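Long-range contact in eukaryotic peptide chain release factor GTP-binding subunit (Schizosaccharomyces pombe, PDB 1R5B), which is the GTP-binding subunit (eRF3) of a eukaryotic peptide chain release factor, of the elongation factor Tu-like P-loop family: residues Ser153-Glu158 / Met191-Val196. Numbering follows the deposited sequence.
Sequences SARRGE and MDEPSV
A salt-bridge network of R155, E158 and E193 joins the loops 153-158 and 191-196 of the GTP-binding domain; the latter begins with the end of an N-K-M-D sequence (N189 to D192), consistent with the NKxD motif of such domains. E193 approaches one face of the R155 guanidinium, with OE1 3.2 Å above its plane and the carboxylate turned 75° against it. E193 OE2 is 3.1 Å from R155 NH2 but well out of plane; no N-H points at it, so this salt bridge rests on charge. R155 runs out with CG anti to the backbone N (chi1 -176°), then bends at chi3, and R155 NE makes a salt bridge to E158 OE2 at 3.0 Å, with a weak hydrogen bond in it. That same oxygen takes the hydroxyl of S153, OG to OE2 2.7 Å, and a salt bridge from K190. S153 OG also accepts from R155 N, an ST turn. Nearby, S195 OG receives a weak hydrogen bond from R156 N (3.3 Å, 160° at the hydrogen). Beside this, A154 CB packs against M191 SD and V196 CG2, each at 4.0 Å. The loops follow adjacent parallel strands 147-153 and 184-189 and lead into helices 158-161 and 200-218; R202 NH1, from helix 200-218, donates a hydrogen bond to A154 O.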
loop_
_atom_site.group_PDB
_atom_site.type_symbol
_atom_site.label_atom_id
_atom_site.label_comp_id
_atom_site.label_asym_id
_atom_site.label_seq_id
_atom_site.Cartn_x
_atom_site.Cartn_y
_atom_site.Cartn_z
ATOM N N SER A 153 11.456 -14.661 20.193
ATOM C CA SER A 153 12.849 -14.778 20.595
ATOM C C SER A 153 13.437 -16.081 20.079
ATOM O O SER A 153 12.827 -17.141 20.220
ATOM C CB SER A 153 12.981 -14.750 22.112
ATOM O OG SER A 153 14.305 -15.079 22.495
ATOM N N ALA A 154 14.637 -15.991 19.512
ATOM C CA ALA A 154 15.359 -17.150 18.999
ATOM C C ALA A 154 16.295 -17.744 20.048
ATOM O O ALA A 154 16.828 -18.822 19.845
ATOM C CB ALA A 154 16.145 -16.773 17.759
ATOM N N ARG A 155 16.505 -17.040 21.156
ATOM C CA ARG A 155 17.347 -17.542 22.246
ATOM C C ARG A 155 16.912 -18.940 22.704
ATOM O O ARG A 155 15.723 -19.203 22.841
ATOM C CB ARG A 155 17.296 -16.576 23.432
ATOM C CG ARG A 155 18.210 -16.942 24.617
ATOM C CD ARG A 155 17.717 -16.429 25.967
ATOM N NE ARG A 155 17.465 -14.985 25.941
ATOM C CZ ARG A 155 17.975 -14.085 26.784
ATOM N NH1 ARG A 155 18.802 -14.439 27.773
ATOM N NH2 ARG A 155 17.654 -12.800 26.631
ATOM N N ARG A 156 17.874 -19.828 22.938
ATOM C CA ARG A 156 17.568 -21.159 23.462
ATOM C C ARG A 156 16.972 -21.014 24.859
ATOM O O ARG A 156 17.417 -20.169 25.645
ATOM C CB ARG A 156 18.829 -22.039 23.495
ATOM C CG ARG A 156 19.380 -22.365 22.104
ATOM C CD ARG A 156 20.500 -23.411 22.064
ATOM N NE ARG A 156 21.092 -23.446 20.727
ATOM C CZ ARG A 156 20.555 -24.050 19.660
ATOM N NH1 ARG A 156 19.407 -24.730 19.744
ATOM N NH2 ARG A 156 21.181 -23.978 18.487
ATOM N N GLY A 157 15.967 -21.833 25.164
ATOM C CA GLY A 157 15.191 -21.677 26.388
ATOM C C GLY A 157 13.981 -20.766 26.218
ATOM O O GLY A 157 12.861 -21.182 26.476
ATOM N N GLU A 158 14.197 -19.537 25.758
ATOM C CA GLU A 158 13.119 -18.543 25.672
ATOM C C GLU A 158 12.095 -18.871 24.571
ATOM O O GLU A 158 10.891 -18.840 24.810
ATOM C CB GLU A 158 13.712 -17.146 25.451
ATOM C CG GLU A 158 12.885 -15.998 26.016
ATOM C CD GLU A 158 13.408 -14.645 25.576
ATOM O OE1 GLU A 158 12.657 -13.651 25.658
ATOM O OE2 GLU A 158 14.569 -14.575 25.133
ATOM N N MET A 191 18.927 -12.755 17.043
ATOM C CA MET A 191 19.808 -13.618 16.261
ATOM C C MET A 191 21.297 -13.430 16.627
ATOM O O MET A 191 22.109 -14.320 16.391
ATOM C CB MET A 191 19.590 -13.384 14.758
ATOM C CG MET A 191 18.206 -13.795 14.235
ATOM S SD MET A 191 17.803 -15.556 14.354
ATOM C CE MET A 191 19.051 -16.287 13.504
ATOM N N ASP A 192 21.629 -12.279 17.212
ATOM C CA ASP A 192 22.991 -11.913 17.586
ATOM C C ASP A 192 23.480 -12.560 18.890
ATOM O O ASP A 192 24.690 -12.644 19.134
ATOM C CB ASP A 192 23.069 -10.383 17.741
ATOM C CG ASP A 192 22.397 -9.879 19.033
ATOM O OD1 ASP A 192 21.148 -9.907 19.128
ATOM O OD2 ASP A 192 23.045 -9.441 20.011
ATOM N N GLU A 193 22.541 -12.996 19.729
ATOM C CA GLU A 193 22.843 -13.449 21.092
ATOM C C GLU A 193 23.786 -14.663 21.158
ATOM O O GLU A 193 23.939 -15.376 20.187
ATOM C CB GLU A 193 21.535 -13.759 21.832
ATOM C CG GLU A 193 20.860 -12.533 22.437
ATOM C CD GLU A 193 19.986 -12.862 23.641
ATOM O OE1 GLU A 193 19.935 -14.039 24.063
ATOM O OE2 GLU A 193 19.346 -11.930 24.177
ATOM N N PRO A 194 24.439 -14.880 22.294
ATOM C CA PRO A 194 25.343 -16.033 22.470
ATOM C C PRO A 194 24.823 -17.408 21.981
ATOM O O PRO A 194 25.555 -18.141 21.313
ATOM C CB PRO A 194 25.551 -16.066 23.987
ATOM C CG PRO A 194 25.415 -14.637 24.412
ATOM C CD PRO A 194 24.411 -14.014 23.488
ATOM N N SER A 195 23.579 -17.741 22.314
ATOM C CA SER A 195 23.015 -19.067 22.037
ATOM C C SER A 195 22.622 -19.241 20.569
ATOM O O SER A 195 22.522 -20.364 20.063
ATOM C CB SER A 195 21.783 -19.281 22.908
ATOM O OG SER A 195 20.800 -18.304 22.618
ATOM N N VAL A 196 22.366 -18.115 19.915
ATOM C CA VAL A 196 22.130 -18.043 18.480
ATOM C C VAL A 196 23.224 -17.177 17.907
ATOM O O VAL A 196 23.372 -16.026 18.327
ATOM C CB VAL A 196 20.816 -17.304 18.182
ATOM C CG1 VAL A 196 20.348 -17.577 16.748
ATOM C CG2 VAL A 196 19.757 -17.658 19.207
#